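Local structure of amide synthase (Vibrio cholerae, 1L5A) at residues K6-R11 with A124-L129; V128-G133 with M261-S266; I71-L76 with V110-H115; E91-R96 with L119-A124. The protein is a nonribosomal peptide synthetase condensation enzyme of vibriobactin biosynthesis, an amide synthase that probably joins an acyl group to an amine. All blocks are in the same frame, centred on the assembly; numbering follows the deposited sequence.

Contact 1 (K6-R11 with A124-L129); sequences KPFWQR and AHHIVL
Phe8 and His126 hold their rings nearly parallel, the planes 15° apart, but slid so far past each other that a centroid separation of 5.3 Å leaves scarcely any overlap. The closest approach is made by the carbon that carries the imidazole: Phe8 CE2 comes to 3.6 Å from His126 CB, while Phe8 CZ stays 3.8 Å from His126 ND1. Over one face of the phenyl ring, displaced toward its rim, stands the carbonyl oxygen of His126. With CG anti to the carbonyl carbon (chi1 -70°), Phe8 throws its ring off helix 6-14 onto the turn that follows strand 117-125. The HHxxxDG signature of condensation domains runs from the strand's last residue through this turn to the helix start: its paired histidines are His125 and His126 and its last two residues Asp130 and Gly131, so the N-terminal helix packs directly on the family's active-site motif. His125 is turned quite differently. Its ND1 accepts the backbone N-H of Ile127 at 2.9 Å, close to the ring plane and at 152°, which fixes the imidazole's rotation, and its CE1 edge faces Phe8 CB at 4.2 Å. Ile127 spans both helix residues: CG1 lies 4.0 Å from Phe8 CB, and the outstretched CD1 reaches Trp9 CB, also at 4.0 Å. Just ahead of the helix, Gln5 NE2 hydrogen-bonds to the carbonyl oxygen of Ile127.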
# COMPACT_ATOMS: atom_id res chain seq x y z
N LYS A 6 9.85 21.47 -14.58
CA LYS A 6 11.11 22.15 -14.83
C LYS A 6 11.56 22.14 -16.31
O LYS A 6 11.84 23.19 -16.88
CB LYS A 6 12.23 21.56 -13.95
CG LYS A 6 12.01 21.63 -12.44
CD LYS A 6 12.58 22.91 -11.82
CE LYS A 6 12.22 23.06 -10.33
NZ LYS A 6 12.82 22.06 -9.39
N PRO A 7 11.64 20.96 -16.94
CA PRO A 7 12.08 21.02 -18.33
C PRO A 7 11.25 21.91 -19.24
O PRO A 7 11.79 22.56 -20.13
CB PRO A 7 12.12 19.54 -18.77
CG PRO A 7 11.20 18.86 -17.82
CD PRO A 7 11.38 19.58 -16.51
N PHE A 8 9.93 21.98 -19.01
CA PHE A 8 9.10 22.85 -19.84
C PHE A 8 9.46 24.30 -19.56
O PHE A 8 9.55 25.13 -20.46
CB PHE A 8 7.60 22.62 -19.57
CG PHE A 8 7.09 21.31 -20.08
CD1 PHE A 8 6.87 20.25 -19.21
CD2 PHE A 8 6.90 21.10 -21.44
CE1 PHE A 8 6.47 19.00 -19.68
CE2 PHE A 8 6.50 19.84 -21.92
CZ PHE A 8 6.29 18.79 -21.04
N TRP A 9 9.66 24.59 -18.29
CA TRP A 9 9.99 25.92 -17.87
C TRP A 9 11.30 26.38 -18.50
O TRP A 9 11.42 27.53 -18.95
CB TRP A 9 10.09 25.96 -16.34
CG TRP A 9 10.68 27.22 -15.83
CD1 TRP A 9 11.93 27.38 -15.31
CD2 TRP A 9 10.06 28.51 -15.82
NE1 TRP A 9 12.13 28.70 -14.98
CE2 TRP A 9 11.00 29.41 -15.28
CE3 TRP A 9 8.82 28.99 -16.22
CZ2 TRP A 9 10.72 30.77 -15.13
CZ3 TRP A 9 8.54 30.33 -16.08
CH2 TRP A 9 9.49 31.21 -15.53
N GLN A 10 12.29 25.49 -18.53
CA GLN A 10 13.58 25.83 -19.12
C GLN A 10 13.45 26.03 -20.63
O GLN A 10 13.94 27.04 -21.15
CB GLN A 10 14.60 24.74 -18.77
CG GLN A 10 15.20 24.95 -17.40
CD GLN A 10 15.35 23.66 -16.62
OE1 GLN A 10 15.51 23.69 -15.39
NE2 GLN A 10 15.31 22.51 -17.32
N ARG A 11 12.79 25.11 -21.32
CA ARG A 11 12.60 25.28 -22.76
C ARG A 11 12.05 26.69 -23.04
O ARG A 11 12.45 27.35 -24.01
CB ARG A 11 11.63 24.23 -23.31
CG ARG A 11 12.28 22.91 -23.69
CD ARG A 11 11.32 21.72 -23.63
NE ARG A 11 10.32 21.69 -24.70
CZ ARG A 11 10.55 21.27 -25.94
NH1 ARG A 11 11.75 20.84 -26.28
NH2 ARG A 11 9.58 21.26 -26.83
N ALA A 124 -3.94 25.37 -23.39
CA ALA A 124 -3.14 25.42 -22.19
C ALA A 124 -1.69 25.18 -22.56
O ALA A 124 -1.38 24.80 -23.67
CB ALA A 124 -3.62 24.35 -21.21
N HIS A 125 -0.79 25.41 -21.63
CA HIS A 125 0.61 25.13 -21.86
C HIS A 125 0.87 23.74 -21.26
O HIS A 125 0.31 23.38 -20.23
CB HIS A 125 1.47 26.17 -21.18
CG HIS A 125 2.92 26.05 -21.51
ND1 HIS A 125 3.72 25.07 -20.97
CD2 HIS A 125 3.71 26.77 -22.35
CE1 HIS A 125 4.94 25.20 -21.46
NE2 HIS A 125 4.96 26.22 -22.30
N HIS A 126 1.72 22.96 -21.91
CA HIS A 126 2.02 21.63 -21.42
C HIS A 126 2.49 21.59 -19.96
O HIS A 126 2.48 20.54 -19.32
CB HIS A 126 3.10 21.01 -22.30
CG HIS A 126 2.69 19.72 -22.91
ND1 HIS A 126 2.73 18.53 -22.22
CD2 HIS A 126 2.21 19.43 -24.15
CE1 HIS A 126 2.29 17.56 -23.00
NE2 HIS A 126 1.97 18.08 -24.18
N ILE A 127 2.90 22.74 -19.43
CA ILE A 127 3.41 22.82 -18.07
C ILE A 127 2.32 22.70 -16.99
O ILE A 127 2.64 22.55 -15.81
CB ILE A 127 4.24 24.11 -17.87
CG1 ILE A 127 5.15 23.98 -16.66
CG2 ILE A 127 3.33 25.32 -17.65
CD1 ILE A 127 6.17 25.06 -16.61
N VAL A 128 1.05 22.80 -17.38
CA VAL A 128 -0.05 22.64 -16.42
C VAL A 128 -1.08 21.61 -16.89
O VAL A 128 -2.09 21.38 -16.22
CB VAL A 128 -0.81 23.96 -16.12
CG1 VAL A 128 0.13 24.98 -15.46
CG2 VAL A 128 -1.44 24.48 -17.39
N LEU A 129 -0.81 20.96 -18.02
CA LEU A 129 -1.73 19.98 -18.56
C LEU A 129 -1.09 19.04 -19.59
O LEU A 129 -0.32 19.48 -20.45
CB LEU A 129 -2.91 20.71 -19.24
CG LEU A 129 -4.17 19.86 -19.44
CD1 LEU A 129 -4.86 19.66 -18.07
CD2 LEU A 129 -5.13 20.56 -20.43

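Contact 2 (V128-G133 with M261-S266)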
# COMPACT_ATOMS: atom_id res chain seq x y z
N VAL A 128 1.05 22.80 -17.38
CA VAL A 128 -0.05 22.64 -16.42
C VAL A 128 -1.08 21.61 -16.89
O VAL A 128 -2.09 21.38 -16.22
CB VAL A 128 -0.81 23.96 -16.12
CG1 VAL A 128 0.13 24.98 -15.46
CG2 VAL A 128 -1.44 24.48 -17.39
N LEU A 129 -0.81 20.96 -18.02
CA LEU A 129 -1.73 19.98 -18.56
C LEU A 129 -1.09 19.04 -19.59
O LEU A 129 -0.32 19.48 -20.45
CB LEU A 129 -2.91 20.71 -19.24
CG LEU A 129 -4.17 19.86 -19.44
CD1 LEU A 129 -4.86 19.66 -18.07
CD2 LEU A 129 -5.13 20.56 -20.43
N ASP A 130 -1.42 17.74 -19.49
CA ASP A 130 -0.94 16.75 -20.45
C ASP A 130 -2.16 16.19 -21.17
O ASP A 130 -3.26 16.71 -21.03
CB ASP A 130 -0.15 15.61 -19.77
CG ASP A 130 -0.88 14.99 -18.58
OD1 ASP A 130 -2.13 14.83 -18.63
OD2 ASP A 130 -0.19 14.64 -17.59
N GLY A 131 -1.97 15.12 -21.94
CA GLY A 131 -3.10 14.58 -22.67
C GLY A 131 -4.24 14.10 -21.81
O GLY A 131 -5.40 14.45 -22.02
N TYR A 132 -3.89 13.30 -20.81
CA TYR A 132 -4.88 12.73 -19.91
C TYR A 132 -5.64 13.88 -19.21
O TYR A 132 -6.87 13.81 -19.03
CB TYR A 132 -4.19 11.78 -18.91
CG TYR A 132 -5.13 10.84 -18.19
CD1 TYR A 132 -5.34 9.54 -18.66
CD2 TYR A 132 -5.80 11.24 -17.03
CE1 TYR A 132 -6.21 8.65 -17.98
CE2 TYR A 132 -6.66 10.37 -16.35
CZ TYR A 132 -6.86 9.07 -16.84
OH TYR A 132 -7.71 8.21 -16.16
N GLY A 133 -4.92 14.92 -18.81
CA GLY A 133 -5.58 16.05 -18.17
C GLY A 133 -6.63 16.66 -19.11
O GLY A 133 -7.76 16.99 -18.69
N MET A 261 0.96 7.42 -17.85
CA MET A 261 0.09 8.50 -17.38
C MET A 261 0.37 8.94 -15.93
O MET A 261 0.30 10.14 -15.61
CB MET A 261 -1.38 8.08 -17.51
CG MET A 261 -1.80 7.70 -18.92
SD MET A 261 -1.28 8.96 -20.11
CE MET A 261 -0.24 8.04 -21.23
N ASN A 262 0.69 7.98 -15.07
CA ASN A 262 0.99 8.30 -13.68
C ASN A 262 -0.28 8.78 -12.95
O ASN A 262 -0.21 9.61 -12.05
CB ASN A 262 2.09 9.35 -13.67
CG ASN A 262 3.02 9.21 -12.49
OD1 ASN A 262 3.31 8.11 -12.03
ND2 ASN A 262 3.50 10.33 -11.98
N ARG A 263 -1.44 8.24 -13.35
CA ARG A 263 -2.74 8.56 -12.76
C ARG A 263 -3.22 7.35 -11.97
O ARG A 263 -4.08 7.45 -11.11
CB ARG A 263 -3.79 8.85 -13.84
CG ARG A 263 -3.44 9.94 -14.83
CD ARG A 263 -3.74 11.29 -14.28
NE ARG A 263 -3.22 12.34 -15.14
CZ ARG A 263 -3.52 13.62 -15.02
NH1 ARG A 263 -4.37 14.03 -14.07
NH2 ARG A 263 -2.94 14.52 -15.81
N TRP A 264 -2.66 6.19 -12.31
CA TRP A 264 -3.00 4.92 -11.68
C TRP A 264 -2.87 4.90 -10.16
O TRP A 264 -1.81 5.17 -9.61
CB TRP A 264 -2.14 3.82 -12.30
CG TRP A 264 -2.43 2.47 -11.77
CD1 TRP A 264 -3.62 1.99 -11.33
CD2 TRP A 264 -1.50 1.39 -11.67
NE1 TRP A 264 -3.50 0.68 -10.95
CE2 TRP A 264 -2.21 0.28 -11.15
CE3 TRP A 264 -0.13 1.24 -11.97
CZ2 TRP A 264 -1.60 -0.96 -10.92
CZ3 TRP A 264 0.47 0.01 -11.74
CH2 TRP A 264 -0.26 -1.08 -11.21
N GLY A 265 -3.98 4.58 -9.49
CA GLY A 265 -3.98 4.54 -8.04
C GLY A 265 -3.69 5.86 -7.35
O GLY A 265 -3.44 5.87 -6.15
N SER A 266 -3.77 6.98 -8.07
CA SER A 266 -3.46 8.27 -7.47
C SER A 266 -4.59 9.29 -7.51
O SER A 266 -5.50 9.22 -8.34
CB SER A 266 -2.23 8.87 -8.15
OG SER A 266 -2.07 10.24 -7.82
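Asp130, the aspartate of the HHxxxDG motif, meets Arg263 from the loop after strand 255-260 in a buried salt bridge. Arg263 NH2 makes both bonds, each weak: 3.0 Å to Asp130 OD1 and 3.3 Å to Asp130 OD2. The carboxylate lies at the edge of the guanidinium, but the two planes are 75° apart, so this is not the flat two-nitrogen pairing. Asp130 is also the N-cap of helix 131-150, its OD1 accepting from Gly133 N at 2.8 Å, while OD2 takes the backbone N-H groups of Met275 and Val276. So gripped, the aspartate appears to be a structural tie within the family motif, bringing a helix start and a distant loop together. Arg263 NH1 is bound in turn by Ala268 O. On its way to Asp130 the arginine chain, bent at its second torsion, slides across the Tyr132 ring in the opposite sense: CG sits 3.7 Å from the Tyr132 centroid and 21° off the normal, a CH-pi contact, and NE is 3.4 Å from Tyr132 CD2. Met261 meets the same ring obliquely, with CG 4.0 Å from Tyr132 CD1 and SD 5.5 Å from the ring centroid, a Met-aromatic contact.

Contact 3 (I71-L76 with V110-H115); sequences IDYQDL and VYRLSH
Tyr73 and Val110, Gln74 and Tyr111, and Asp75 and Arg112 sit abreast on two parallel strands whose axes approach to 4.9 Å and diverge by only 9°. Four backbone bonds set this register, alternating in direction as parallel pairing requires: Val110 N to Asp72 O, Gln74 N to Val110 O, Arg112 N to Gln74 O and Leu76 N to Arg112 O, all between 2.8 and 3.0 Å. Side chains then divide between the two faces. On one, Tyr73 leans along the strand: its CD1 edge lies against Val110 CB and its OH is 3.5 Å from Arg112 CB. An extended chain carries Arg112 alongside Asp75, yet Asp75 OD2 is 3.7 Å from Arg112 NE and the two planes are 65° apart, a long salt bridge at most. The firmer polar partners lie farther out, Thr35 OG1 for Arg112 NH1 and Ser77 OG for Asp75 OD1. On the other face Tyr111 runs beside Gln74 and Leu76, and Leu76 CD1 packs on Tyr111 CD2 at 3.7 Å. Gln74 bonds to Gln89, and the Tyr111 hydroxyl to Gln109. In the next shell, helix 35-47 covers Ile71 and Val110, whereas helix 82-94 covers Leu76 and Tyr111. Strand 72-75 is the outermost within the chain on this side of a five-strand mixed sheet, and helix 82-94 links it to its parallel neighbour: the arrangement is a beta-alpha-beta crossover.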
# COMPACT_ATOMS: atom_id res chain seq x y z
N ILE A 71 -14.07 32.98 -19.65
CA ILE A 71 -14.58 32.21 -20.76
C ILE A 71 -15.05 33.24 -21.78
O ILE A 71 -16.04 33.92 -21.56
CB ILE A 71 -15.77 31.36 -20.37
CG1 ILE A 71 -15.32 30.26 -19.41
CG2 ILE A 71 -16.41 30.78 -21.62
CD1 ILE A 71 -16.41 29.31 -19.04
N ASP A 72 -14.32 33.37 -22.88
CA ASP A 72 -14.66 34.32 -23.91
C ASP A 72 -15.70 33.71 -24.85
O ASP A 72 -15.40 32.79 -25.62
CB ASP A 72 -13.37 34.74 -24.66
CG ASP A 72 -13.65 35.62 -25.89
OD1 ASP A 72 -14.42 36.61 -25.77
OD2 ASP A 72 -13.07 35.34 -26.97
N TYR A 73 -16.93 34.22 -24.77
CA TYR A 73 -18.03 33.75 -25.61
C TYR A 73 -18.46 34.74 -26.69
O TYR A 73 -18.46 35.96 -26.47
CB TYR A 73 -19.26 33.45 -24.76
CG TYR A 73 -20.50 33.20 -25.59
CD1 TYR A 73 -20.62 32.06 -26.35
CD2 TYR A 73 -21.55 34.11 -25.60
CE1 TYR A 73 -21.76 31.81 -27.11
CE2 TYR A 73 -22.70 33.88 -26.37
CZ TYR A 73 -22.80 32.73 -27.11
OH TYR A 73 -23.95 32.46 -27.82
N GLN A 74 -18.82 34.23 -27.86
CA GLN A 74 -19.28 35.10 -28.93
C GLN A 74 -20.37 34.41 -29.74
O GLN A 74 -20.20 33.27 -30.18
CB GLN A 74 -18.12 35.52 -29.84
CG GLN A 74 -17.19 36.56 -29.22
CD GLN A 74 -15.98 36.87 -30.10
OE1 GLN A 74 -16.11 37.23 -31.28
NE2 GLN A 74 -14.78 36.73 -29.53
N ASP A 75 -21.49 35.10 -29.89
CA ASP A 75 -22.61 34.61 -30.70
C ASP A 75 -22.28 35.17 -32.08
O ASP A 75 -22.30 36.39 -32.29
CB ASP A 75 -23.94 35.20 -30.21
CG ASP A 75 -25.12 34.54 -30.87
OD1 ASP A 75 -25.01 34.20 -32.06
OD2 ASP A 75 -26.17 34.36 -30.20
N LEU A 76 -21.98 34.29 -33.03
CA LEU A 76 -21.63 34.74 -34.36
C LEU A 76 -22.67 34.37 -35.36
O LEU A 76 -22.52 34.68 -36.55
CB LEU A 76 -20.30 34.13 -34.79
CG LEU A 76 -19.07 34.53 -33.99
CD1 LEU A 76 -17.85 33.82 -34.56
CD2 LEU A 76 -18.88 36.01 -34.07
N VAL A 110 -15.63 30.28 -26.77
CA VAL A 110 -16.80 29.54 -27.23
C VAL A 110 -17.49 30.33 -28.34
O VAL A 110 -17.64 31.54 -28.24
CB VAL A 110 -17.84 29.33 -26.11
CG1 VAL A 110 -18.98 28.46 -26.64
CG2 VAL A 110 -17.21 28.67 -24.91
N TYR A 111 -17.93 29.63 -29.38
CA TYR A 111 -18.60 30.30 -30.49
C TYR A 111 -19.89 29.65 -30.91
O TYR A 111 -19.94 28.47 -31.21
CB TYR A 111 -17.72 30.36 -31.74
CG TYR A 111 -16.38 31.00 -31.53
CD1 TYR A 111 -15.25 30.22 -31.26
CD2 TYR A 111 -16.25 32.38 -31.57
CE1 TYR A 111 -14.02 30.81 -31.01
CE2 TYR A 111 -15.01 32.98 -31.33
CZ TYR A 111 -13.91 32.19 -31.04
OH TYR A 111 -12.71 32.78 -30.73
N ARG A 112 -20.95 30.45 -30.95
CA ARG A 112 -22.22 29.95 -31.43
C ARG A 112 -22.15 30.36 -32.91
O ARG A 112 -22.23 31.55 -33.24
CB ARG A 112 -23.39 30.64 -30.71
CG ARG A 112 -24.78 30.20 -31.18
CD ARG A 112 -25.88 30.78 -30.30
NE ARG A 112 -27.16 30.87 -31.00
CZ ARG A 112 -28.17 30.01 -30.87
NH1 ARG A 112 -28.09 28.97 -30.05
NH2 ARG A 112 -29.27 30.19 -31.59
N LEU A 113 -21.96 29.39 -33.79
CA LEU A 113 -21.87 29.66 -35.21
C LEU A 113 -23.27 29.76 -35.81
O LEU A 113 -23.54 30.63 -36.63
CB LEU A 113 -21.09 28.54 -35.90
CG LEU A 113 -19.67 28.35 -35.34
CD1 LEU A 113 -19.05 27.08 -35.90
CD2 LEU A 113 -18.84 29.57 -35.68
N SER A 114 -24.14 28.86 -35.38
CA SER A 114 -25.52 28.83 -35.82
C SER A 114 -26.28 28.21 -34.64
O SER A 114 -25.67 27.87 -33.64
CB SER A 114 -25.65 27.96 -37.07
OG SER A 114 -25.97 26.62 -36.76
N HIS A 115 -27.59 28.06 -34.74
CA HIS A 115 -28.31 27.49 -33.60
C HIS A 115 -27.96 26.01 -33.40
O HIS A 115 -28.16 25.46 -32.33
CB HIS A 115 -29.82 27.66 -33.78
CG HIS A 115 -30.41 26.80 -34.86
ND1 HIS A 115 -30.08 26.95 -36.19
CD2 HIS A 115 -31.32 25.80 -34.81
CE1 HIS A 115 -30.76 26.08 -36.92
NE2 HIS A 115 -31.52 25.37 -36.10

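Contact 4 (E91-R96 with L119-A124); sequences EQDLQR and LIYTRA
Tyr121 makes the first touch along strand 117-125, its hydroxyl donating to Asp93 OD1 near the end of helix 82-94. CG lies anti to the backbone N (chi1 171°), directing the phenol at the helix, and the carboxylate meets it at the ring edge with its own plane steeply turned. The position of OD1 is uncertain in the model, so the length of this bond carries little weight. Beside it, Leu94 CD2 packs 3.5 Å from the oxygen Tyr121 OH. Two residues on, Arg123 points from the same side of the strand and takes the other carboxylate oxygen: NH1 forms a salt bridge with Asp93 OD2, modelled at an implausibly short 2.4 Å. As modelled, carboxylate and guanidinium are nearly coplanar, 5° apart, with Asp93 at the edge of the Arg123 group, though clashes around the carboxylate leave its exact pose doubtful. Across one face of this guanidinium lies that of Arg96, reaching in from beyond the helix end; the centres are 3.8 Å apart and the planes 9° apart, with Arg96 NH2 3.5 Å from Arg123 NE. Arg123 NH2, for its part, bonds weakly to Ile105 O. In this model one buried carboxylate serves a phenol and a guanidinium from alternate strand residues, and its negative charge probably makes the face-to-face pairing of the two arginines easier to accommodate.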
# COMPACT_ATOMS: atom_id res chain seq x y z
N GLU A 91 -6.65 31.02 -34.38
CA GLU A 91 -5.28 31.05 -34.87
C GLU A 91 -4.56 32.17 -34.16
O GLU A 91 -3.37 32.08 -33.86
CB GLU A 91 -5.24 31.28 -36.38
CG GLU A 91 -3.84 31.32 -36.99
CD GLU A 91 -3.05 30.03 -36.81
OE1 GLU A 91 -3.65 28.93 -36.77
OE2 GLU A 91 -1.80 30.12 -36.72
N GLN A 92 -5.27 33.25 -33.88
CA GLN A 92 -4.64 34.36 -33.20
C GLN A 92 -4.05 33.87 -31.88
O GLN A 92 -2.91 34.16 -31.55
CB GLN A 92 -5.65 35.48 -32.96
CG GLN A 92 -5.09 36.67 -32.19
CD GLN A 92 -3.90 37.29 -32.89
OE1 GLN A 92 -4.00 37.75 -34.02
NE2 GLN A 92 -2.75 37.30 -32.20
N ASP A 93 -4.83 33.11 -31.12
CA ASP A 93 -4.33 32.62 -29.84
C ASP A 93 -3.17 31.64 -30.03
O ASP A 93 -2.20 31.66 -29.27
CB ASP A 93 -5.45 31.99 -29.03
CG ASP A 93 -4.96 31.41 -27.72
OD1 ASP A 93 -4.74 30.18 -27.67
OD2 ASP A 93 -4.79 32.18 -26.74
N LEU A 94 -3.27 30.79 -31.05
CA LEU A 94 -2.18 29.86 -31.33
C LEU A 94 -0.91 30.64 -31.66
O LEU A 94 0.19 30.23 -31.30
CB LEU A 94 -2.54 28.96 -32.51
CG LEU A 94 -3.53 27.86 -32.14
CD1 LEU A 94 -3.89 27.05 -33.37
CD2 LEU A 94 -2.92 26.97 -31.07
N GLN A 95 -1.05 31.77 -32.33
CA GLN A 95 0.10 32.57 -32.69
C GLN A 95 0.45 33.59 -31.61
O GLN A 95 1.29 34.46 -31.85
CB GLN A 95 -0.15 33.32 -34.00
CG GLN A 95 0.02 32.49 -35.27
CD GLN A 95 -0.19 33.31 -36.54
OE1 GLN A 95 0.17 34.49 -36.58
NE2 GLN A 95 -0.75 32.69 -37.58
N ARG A 96 -0.18 33.52 -30.44
CA ARG A 96 0.15 34.51 -29.43
C ARG A 96 1.59 34.35 -28.95
O ARG A 96 2.20 33.28 -29.14
CB ARG A 96 -0.82 34.44 -28.24
CG ARG A 96 -0.35 33.60 -27.07
CD ARG A 96 -0.36 32.13 -27.40
NE ARG A 96 0.04 31.32 -26.26
CZ ARG A 96 -0.04 30.00 -26.22
NH1 ARG A 96 -0.53 29.34 -27.26
NH2 ARG A 96 0.38 29.33 -25.15
N LEU A 119 -18.60 26.01 -31.46
CA LEU A 119 -17.18 25.74 -31.50
C LEU A 119 -16.53 26.10 -30.18
O LEU A 119 -16.58 27.26 -29.77
CB LEU A 119 -16.51 26.54 -32.61
CG LEU A 119 -15.07 26.12 -32.89
CD1 LEU A 119 -15.07 24.65 -33.28
CD2 LEU A 119 -14.48 26.97 -34.00
N ILE A 120 -15.94 25.11 -29.52
CA ILE A 120 -15.26 25.32 -28.25
C ILE A 120 -13.76 25.16 -28.46
O ILE A 120 -13.30 24.16 -29.03
CB ILE A 120 -15.66 24.28 -27.21
CG1 ILE A 120 -17.11 24.48 -26.80
CG2 ILE A 120 -14.76 24.39 -26.00
CD1 ILE A 120 -17.71 23.26 -26.15
N TYR A 121 -13.02 26.14 -27.99
CA TYR A 121 -11.58 26.14 -28.12
C TYR A 121 -10.95 26.21 -26.73
O TYR A 121 -11.21 27.14 -25.96
CB TYR A 121 -11.12 27.33 -28.97
CG TYR A 121 -9.63 27.55 -28.99
CD1 TYR A 121 -8.77 26.68 -29.69
CD2 TYR A 121 -9.06 28.63 -28.32
CE1 TYR A 121 -7.37 26.89 -29.70
CE2 TYR A 121 -7.68 28.85 -28.33
CZ TYR A 121 -6.84 27.99 -29.02
OH TYR A 121 -5.48 28.23 -29.02
N THR A 122 -10.11 25.23 -26.43
CA THR A 122 -9.43 25.15 -25.16
C THR A 122 -7.92 25.12 -25.39
O THR A 122 -7.45 24.32 -26.19
CB THR A 122 -9.82 23.87 -24.43
OG1 THR A 122 -11.24 23.86 -24.28
CG2 THR A 122 -9.15 23.79 -23.06
N ARG A 123 -7.18 25.97 -24.70
CA ARG A 123 -5.73 25.97 -24.85
C ARG A 123 -5.03 26.12 -23.53
O ARG A 123 -5.42 26.92 -22.68
CB ARG A 123 -5.25 27.11 -25.72
CG ARG A 123 -3.76 27.39 -25.52
CD ARG A 123 -3.46 28.86 -25.58
NE ARG A 123 -3.05 29.37 -24.28
CZ ARG A 123 -3.03 30.66 -23.95
NH1 ARG A 123 -3.39 31.58 -24.84
NH2 ARG A 123 -2.66 31.02 -22.73
N ALA A 124 -3.94 25.37 -23.39
CA ALA A 124 -3.14 25.42 -22.19
C ALA A 124 -1.69 25.18 -22.56
O ALA A 124 -1.38 24.80 -23.67
CB ALA A 124 -3.62 24.35 -21.21

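Contacts 1, 2 and 4 are buried, whereas contact 3, at the sheet margin with its centre about 28 Å from the centre of the chain, is only partly so. Contacts 1 and 4 draw on strand 117-125 and share Ala124; contact 2 overlaps contact 1 at Val128 and Leu129, continuing the same motif into helix 131-150. Contacts 3 and 4 use adjacent strands, joined by a probable hydrogen bond from Tyr111 N to Leu119 O, and helix 82-94 connects the strands of contact 3. Chemistry varies with place: contact 1 is aromatic and apolar, contacts 2 and 4 are each built round a buried aspartate-arginine pair, and contact 3 relies on backbone bonds.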